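Local structure of short chain dehydrogenase (Salmonella typhi, 3G1T) at residues A173-G176 with M177-V180; D183-N187 with R188-V192; K216-T219 with P220-M224. The protein probably catalyses an NAD(P)-dependent oxidation or reduction, its substrate being uncertain. One frame throughout, in Å; residues are numbered along the deposited sequence.

Interaction 1 (A173-G176 with M177-V180)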
loop_
_atom_site.group_PDB
_atom_site.type_symbol
_atom_site.label_atom_id
_atom_site.label_comp_id
_atom_site.label_asym_id
_atom_site.label_seq_id
_atom_site.Cartn_x
_atom_site.Cartn_y
_atom_site.Cartn_z
ATOM N N ALA A 173 1.469 0.717 -2.587
ATOM C CA ALA A 173 1.333 -0.726 -2.211
ATOM C C ALA A 173 1.661 -1.629 -3.408
ATOM O O ALA A 173 2.251 -2.753 -3.279
ATOM C CB ALA A 173 -0.115 -1.042 -1.735
ATOM N N THR A 174 1.264 -1.164 -4.602
ATOM C CA THR A 174 1.538 -1.937 -5.799
ATOM C C THR A 174 3.071 -2.033 -6.061
ATOM O O THR A 174 3.579 -3.155 -6.425
ATOM C CB THR A 174 0.868 -1.242 -7.045
ATOM O OG1 THR A 174 -0.555 -1.237 -6.831
ATOM C CG2 THR A 174 1.186 -2.082 -8.303
ATOM N N GLU A 175 3.827 -0.919 -5.904
ATOM C CA GLU A 175 5.348 -0.988 -6.002
ATOM C C GLU A 175 5.959 -1.980 -4.984
ATOM O O GLU A 175 6.796 -2.787 -5.336
ATOM C CB GLU A 175 5.986 0.429 -5.828
ATOM C CG GLU A 175 5.419 1.388 -6.989
ATOM C CD GLU A 175 6.156 1.245 -8.329
ATOM O OE1 GLU A 175 6.977 0.282 -8.448
ATOM O OE2 GLU A 175 5.950 2.120 -9.244
ATOM N N GLY A 176 5.535 -1.890 -3.743
ATOM C CA GLY A 176 5.964 -2.855 -2.728
ATOM C C GLY A 176 5.701 -4.312 -3.090
ATOM O O GLY A 176 6.607 -5.206 -3.003
ATOM N N MET A 177 4.483 -4.582 -3.521
ATOM C CA MET A 177 4.089 -5.976 -3.799
ATOM C C MET A 177 4.851 -6.458 -5.036
ATOM O O MET A 177 5.348 -7.600 -5.080
ATOM C CB MET A 177 2.580 -6.036 -3.924
ATOM C CG MET A 177 1.977 -7.179 -4.737
ATOM S SD MET A 177 0.122 -7.124 -4.921
ATOM C CE MET A 177 -0.205 -5.594 -5.759
ATOM N N MET A 178 5.028 -5.583 -6.039
ATOM C CA MET A 178 5.868 -5.903 -7.185
ATOM C C MET A 178 7.330 -6.206 -6.748
ATOM O O MET A 178 7.883 -7.257 -7.165
ATOM C CB MET A 178 5.926 -4.760 -8.198
ATOM C CG MET A 178 7.041 -4.940 -9.364
ATOM S SD MET A 178 8.707 -4.473 -9.107
ATOM C CE MET A 178 8.375 -2.595 -9.056
ATOM N N GLN A 179 7.902 -5.412 -5.832
ATOM C CA GLN A 179 9.314 -5.647 -5.335
ATOM C C GLN A 179 9.440 -6.947 -4.573
ATOM O O GLN A 179 10.438 -7.631 -4.826
ATOM C CB GLN A 179 9.805 -4.527 -4.417
ATOM C CG GLN A 179 9.972 -3.224 -5.231
ATOM C CD GLN A 179 10.585 -2.125 -4.411
ATOM O OE1 GLN A 179 11.237 -2.366 -3.388
ATOM N NE2 GLN A 179 10.401 -0.881 -4.869
ATOM N N VAL A 180 8.432 -7.312 -3.784
ATOM C CA VAL A 180 8.447 -8.655 -3.055
ATOM C C VAL A 180 8.497 -9.787 -4.086
ATOM O O VAL A 180 9.340 -10.709 -3.988
ATOM C CB VAL A 180 7.290 -8.808 -2.090
ATOM C CG1 VAL A 180 7.232 -10.257 -1.441
ATOM C CG2 VAL A 180 7.492 -7.777 -0.959
HETATM O O HOH W 1 9.417 0.224 -7.381
#
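Successive turns of helix 165-185 are joined here first by their backbones: Met-177 N bonds to Ala-173 O and Met-178 N to Thr-174 O, each at 2.9 Å, and Gln-179 and Val-180 repeat the pattern with Glu-175 and Gly-176. A water adds a polar link on one flank, giving a proton to Glu-175 OE1 (2.7 Å) and taking one from Gln-179 NE2 (2.9 Å). The far ends of both side chains are engaged elsewhere: Glu-175 OE2 forms a salt bridge with Arg-158 and bonds to Ser-153 and Thr-242, while Gln-179 OE1 accepts from Gly-160 N of the second subunit. Van der Waals contacts of side-chain carbons with oxygen atoms make up the rest. Met-178 runs beside Glu-175 in the same direction, and its bend at chi2 (-84°) helps bring methyl CE to 3.3 Å from Glu-175 OE1. The chain of Gln-179 passes close over the backbone, CG lying 3.2 Å from Glu-175 O. Within this Rossmann-type unit, Met-178 rests on Phe-151, Val-192 and Cys-194 of strands 147-152 and 190-196, Met-177 also meets Phe-131 of helix 116-142, and Ala-173 and Val-180 pack against the second subunit.

Interaction 2 (D183-N187 with R188-V192)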
loop_
_atom_site.group_PDB
_atom_site.type_symbol
_atom_site.label_atom_id
_atom_site.label_comp_id
_atom_site.label_asym_id
_atom_site.label_seq_id
_atom_site.Cartn_x
_atom_site.Cartn_y
_atom_site.Cartn_z
ATOM N N ASP A 183 11.733 -9.952 -6.064
ATOM C CA ASP A 183 12.825 -10.631 -5.208
ATOM C C ASP A 183 12.616 -12.112 -5.085
ATOM O O ASP A 183 13.574 -12.888 -5.210
ATOM C CB ASP A 183 12.857 -10.011 -3.833
ATOM C CG ASP A 183 14.212 -10.303 -3.077
ATOM O OD1 ASP A 183 15.313 -10.203 -3.693
ATOM O OD2 ASP A 183 14.179 -10.484 -1.884
ATOM N N GLU A 184 11.396 -12.573 -4.978
ATOM C CA GLU A 184 11.170 -14.013 -4.827
ATOM C C GLU A 184 11.468 -14.839 -6.064
ATOM O O GLU A 184 11.684 -16.065 -5.924
ATOM C CB GLU A 184 9.730 -14.305 -4.419
ATOM C CG GLU A 184 9.475 -13.700 -2.956
ATOM C CD GLU A 184 8.094 -14.012 -2.395
ATOM O OE1 GLU A 184 7.210 -14.618 -3.043
ATOM O OE2 GLU A 184 7.814 -13.649 -1.214
ATOM N N TYR A 185 11.427 -14.192 -7.235
ATOM C CA TYR A 185 11.588 -14.890 -8.538
ATOM C C TYR A 185 12.910 -14.532 -9.200
ATOM O O TYR A 185 13.158 -14.944 -10.303
ATOM C CB TYR A 185 10.372 -14.731 -9.470
ATOM C CG TYR A 185 9.186 -15.479 -8.848
ATOM C CD1 TYR A 185 9.102 -16.870 -8.990
ATOM C CD2 TYR A 185 8.146 -14.794 -8.097
ATOM C CE1 TYR A 185 8.026 -17.576 -8.381
ATOM C CE2 TYR A 185 7.077 -15.469 -7.531
ATOM C CZ TYR A 185 7.031 -16.844 -7.645
ATOM O OH TYR A 185 5.999 -17.469 -6.987
ATOM N N GLN A 186 13.735 -13.749 -8.523
ATOM C CA GLN A 186 14.840 -13.071 -9.196
ATOM C C GLN A 186 15.771 -14.033 -9.963
ATOM O O GLN A 186 16.178 -13.705 -11.045
ATOM C CB GLN A 186 15.622 -12.266 -8.178
ATOM C CG GLN A 186 15.930 -10.856 -8.603
ATOM C CD GLN A 186 17.220 -10.743 -9.366
ATOM O OE1 GLN A 186 17.523 -9.685 -9.956
ATOM N NE2 GLN A 186 18.030 -11.818 -9.348
ATOM N N ASN A 187 16.110 -15.217 -9.416
ATOM C CA ASN A 187 16.995 -16.099 -10.159
ATOM C C ASN A 187 16.238 -17.206 -10.937
ATOM O O ASN A 187 16.856 -18.188 -11.441
ATOM C CB ASN A 187 18.113 -16.616 -9.197
ATOM C CG ASN A 187 17.601 -17.689 -8.151
ATOM O OD1 ASN A 187 16.436 -18.046 -8.133
ATOM N ND2 ASN A 187 18.535 -18.253 -7.315
ATOM N N ARG A 188 14.913 -17.015 -11.107
ATOM C CA ARG A 188 14.074 -17.959 -11.808
ATOM C C ARG A 188 13.537 -17.306 -13.109
ATOM O O ARG A 188 14.015 -16.241 -13.527
ATOM C CB ARG A 188 12.896 -18.444 -10.914
ATOM C CG ARG A 188 13.324 -19.532 -9.844
ATOM C CD ARG A 188 12.134 -20.091 -9.078
ATOM N NE ARG A 188 11.757 -19.217 -7.956
ATOM C CZ ARG A 188 10.749 -19.499 -7.139
ATOM N NH1 ARG A 188 10.058 -20.619 -7.333
ATOM N NH2 ARG A 188 10.403 -18.667 -6.138
ATOM N N SER A 189 12.605 -18.001 -13.743
ATOM C CA SER A 189 12.258 -17.716 -15.149
ATOM C C SER A 189 11.229 -16.577 -15.262
ATOM O O SER A 189 10.984 -16.078 -16.371
ATOM C CB SER A 189 11.656 -18.958 -15.799
ATOM O OG SER A 189 10.459 -19.361 -15.139
ATOM N N LEU A 190 10.753 -16.117 -14.107
ATOM C CA LEU A 190 9.697 -15.048 -14.034
ATOM C C LEU A 190 10.274 -13.724 -13.644
ATOM O O LEU A 190 10.825 -13.581 -12.547
ATOM C CB LEU A 190 8.649 -15.426 -12.969
ATOM C CG LEU A 190 7.418 -14.502 -12.777
ATOM C CD1 LEU A 190 6.556 -14.042 -14.096
ATOM C CD2 LEU A 190 6.517 -15.175 -11.644
ATOM N N ARG A 191 10.086 -12.698 -14.515
ATOM C CA ARG A 191 10.429 -11.352 -14.165
ATOM C C ARG A 191 9.182 -10.518 -13.851
ATOM O O ARG A 191 8.039 -10.853 -14.319
ATOM C CB ARG A 191 11.228 -10.696 -15.258
ATOM C CG ARG A 191 10.462 -10.547 -16.570
ATOM C CD ARG A 191 11.425 -10.122 -17.673
ATOM N NE ARG A 191 10.783 -9.910 -19.017
ATOM C CZ ARG A 191 10.415 -10.879 -19.848
ATOM N NH1 ARG A 191 9.854 -10.573 -21.053
ATOM N NH2 ARG A 191 10.587 -12.150 -19.521
ATOM N N VAL A 192 9.382 -9.526 -12.990
ATOM C CA VAL A 192 8.142 -8.809 -12.422
ATOM C C VAL A 192 8.466 -7.354 -12.384
ATOM O O VAL A 192 9.452 -6.983 -11.758
ATOM C CB VAL A 192 7.848 -9.271 -10.950
ATOM C CG1 VAL A 192 6.514 -8.707 -10.441
ATOM C CG2 VAL A 192 7.927 -10.818 -10.847
HETATM O O HOH W 2 13.972 -17.155 -7.415
HETATM O O HOH W 3 13.747 -13.062 -13.052
HETATM O O HOH W 4 17.110 -15.197 -14.027
#
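Arg-188 folds back alongside Tyr-185 while Leu-190 comes up beneath the same ring, so that the tyrosine is held between two residues that follow it in the chain. The setting is the helix-to-strand connection of a beta-alpha-beta unit in the Rossmann fold: a type I beta turn from Tyr-185 to Arg-188 lies between helix 165-185 and strand 190-196, with Arg-188 N bonded to Tyr-185 O at 2.8 Å.

The arginine chain is extended as far as CD and then bends at chi3 (-83°), which turns the guanidinium back toward the helix end. Its plane lies 26° from that of the tyrosine ring, and Tyr-185 CE1 sits over one guanidinium face, toward the rim, 3.4 Å from Arg-188 NH2. The same NH2 donates an almost straight bond (171°) to Glu-184 O at 2.9 Å. That acceptor lies near the guanidinium plane, so one edge contact and one face contact together fix the rotation of the group. The carboxylate of Glu-184 is occupied elsewhere, by Asn-163 N and Met-111 N of the second subunit.

On the other side of the ring plane, Leu-190 makes a CH-pi contact, its CD2 methyl standing over the centre of the Tyr-185 ring, 3.9 Å from the centroid. Both residues are buried and also pack on Leu-138 of helix 116-142.

At the outer flank one water bridges three groups: it donates to Glu-184 O and, at 2.7 Å, to Asn-187 OD1, and it accepts from Arg-188 NE at 3.1 Å.

Interaction 3 (K216-T219 with P220-M224)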
loop_
_atom_site.group_PDB
_atom_site.type_symbol
_atom_site.label_atom_id
_atom_site.label_comp_id
_atom_site.label_asym_id
_atom_site.label_seq_id
_atom_site.Cartn_x
_atom_site.Cartn_y
_atom_site.Cartn_z
ATOM N N LYS A 216 -4.096 17.118 -26.101
ATOM C CA LYS A 216 -2.698 17.425 -25.966
ATOM C C LYS A 216 -1.924 16.267 -25.312
ATOM O O LYS A 216 -0.702 16.329 -25.197
ATOM C CB LYS A 216 -2.469 18.710 -25.213
ATOM C CG LYS A 216 -3.180 19.871 -25.956
ATOM C CD LYS A 216 -2.264 21.057 -26.198
ATOM C CE LYS A 216 -2.938 22.175 -27.000
ATOM N NZ LYS A 216 -3.978 22.863 -26.188
ATOM N N LEU A 217 -2.636 15.224 -24.929
ATOM C CA LEU A 217 -1.996 14.042 -24.327
ATOM C C LEU A 217 -1.661 12.956 -25.375
ATOM O O LEU A 217 -2.334 12.811 -26.405
ATOM C CB LEU A 217 -2.953 13.468 -23.305
ATOM C CG LEU A 217 -3.317 14.284 -22.042
ATOM C CD1 LEU A 217 -4.341 13.430 -21.291
ATOM C CD2 LEU A 217 -2.109 14.663 -21.182
ATOM N N LYS A 218 -0.629 12.150 -25.098
ATOM C CA LYS A 218 -0.389 10.944 -25.858
ATOM C C LYS A 218 -1.575 9.991 -25.656
ATOM O O LYS A 218 -2.182 9.983 -24.581
ATOM C CB LYS A 218 0.924 10.263 -25.341
ATOM C CG LYS A 218 2.222 11.153 -25.533
ATOM C CD LYS A 218 2.548 11.385 -27.001
ATOM C CE LYS A 218 4.012 11.940 -27.240
ATOM N NZ LYS A 218 5.012 11.397 -26.308
ATOM N N THR A 219 -1.864 9.204 -26.697
ATOM C CA THR A 219 -2.890 8.190 -26.635
ATOM C C THR A 219 -2.267 6.887 -26.115
ATOM O O THR A 219 -1.025 6.741 -26.039
ATOM C CB THR A 219 -3.416 7.833 -27.996
ATOM O OG1 THR A 219 -2.307 7.466 -28.821
ATOM C CG2 THR A 219 -4.166 9.079 -28.650
ATOM N N PRO A 220 -3.141 5.935 -25.741
ATOM C CA PRO A 220 -2.669 4.566 -25.418
ATOM C C PRO A 220 -1.834 3.965 -26.534
ATOM O O PRO A 220 -0.796 3.322 -26.203
ATOM C CB PRO A 220 -3.925 3.781 -25.289
ATOM C CG PRO A 220 -4.923 4.823 -24.653
ATOM C CD PRO A 220 -4.605 6.033 -25.558
ATOM N N ALA A 221 -2.185 4.204 -27.811
ATOM C CA ALA A 221 -1.311 3.749 -28.888
ATOM C C ALA A 221 0.096 4.256 -28.832
ATOM O O ALA A 221 1.049 3.472 -29.025
ATOM C CB ALA A 221 -1.923 4.060 -30.287
ATOM N N ASP A 222 0.261 5.558 -28.538
ATOM C CA ASP A 222 1.569 6.188 -28.442
ATOM C C ASP A 222 2.498 5.559 -27.427
ATOM O O ASP A 222 3.718 5.525 -27.648
ATOM C CB ASP A 222 1.437 7.668 -28.094
ATOM C CG ASP A 222 0.722 8.492 -29.197
ATOM O OD1 ASP A 222 0.767 8.137 -30.382
ATOM O OD2 ASP A 222 0.110 9.520 -28.836
ATOM N N ILE A 223 1.946 5.065 -26.324
ATOM C CA ILE A 223 2.782 4.565 -25.236
ATOM C C ILE A 223 3.071 3.069 -25.307
ATOM O O ILE A 223 3.698 2.515 -24.400
ATOM C CB ILE A 223 2.232 5.007 -23.821
ATOM C CG1 ILE A 223 0.847 4.386 -23.493
ATOM C CG2 ILE A 223 2.268 6.551 -23.722
ATOM C CD1 ILE A 223 0.478 4.470 -22.001
ATOM N N MET A 224 2.629 2.427 -26.390
ATOM C CA MET A 224 2.777 0.935 -26.486
ATOM C C MET A 224 4.204 0.367 -26.509
ATOM O O MET A 224 4.358 -0.777 -26.057
ATOM C CB MET A 224 1.973 0.383 -27.673
ATOM C CG MET A 224 0.433 0.265 -27.342
ATOM S SD MET A 224 -0.173 -0.854 -26.025
ATOM C CE MET A 224 -0.482 0.290 -24.668
HETATM O O HOH W 5 -2.177 7.850 -31.384
#
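Thr-219 and Asp-222 are set facing each other by their first torsions. In Thr-219, chi1 of 54° places OG1 between the backbone N and the carbonyl carbon, turned forward along the chain; in Asp-222, chi1 of -64° keeps the carboxylate beside its own backbone N and swings it back over the threonine. The result is a reciprocal pair: Thr-219 N donates to Asp-222 OD2 at 2.9 Å, and Asp-222 N donates to Thr-219 OG1 at 3.2 Å. The first of these reaches the oxygen from above the carboxylate plane, 46° out of it.

This Thr-x-x-Asp exchange is the bonding pattern of a capping box. It encloses a short turn of helical backbone at 220-222, which a type I beta turn from Ala-221 to Met-224 carries on into helix 224-231. Inside the turn, Ile-223 N makes a weak bond to Thr-219 O at 3.4 Å besides one to Pro-220 O. The bond from Thr-219 N would be expected to favour the charged form of Asp-222.

A water joins the two partners from outside, lying 2.6 Å from Thr-219 OG1 and donating to Asp-222 OD1 at 3.1 Å. Lys-218 crosses the aspartate at about a right angle: its CD touches Asp-222 OD2 at 3.6 Å, whereas NZ stays 5.8 Å from that oxygen, so the touching is done by the aliphatic chain, and the charged ends do not meet. Just before the turn, Lys-218 is tied by its backbone to Arg-201, and within it Pro-220 and Ala-221 rest on Glu-29 of helix 25-36.

Overall arrangement
Followed from the N terminus, the three contacts come in series, none enclosing or crossing another, and each closes only a local turn. Interaction 1 lies within helix 165-185; interaction 2 finishes that helix and starts strand 190-196. Their centres are 14 Å apart and they touch where Met-178 SD packs 3.7 Å from Val-192 O, where helix and strand of one beta-alpha-beta unit pack together; both also meet the second subunit. Interaction 3 follows helix 203-208 and leads into helix 224-231. Its centre is about 26 Å from that of interaction 1 and about 30 Å from that of interaction 2, and it packs against helix 25-36 instead.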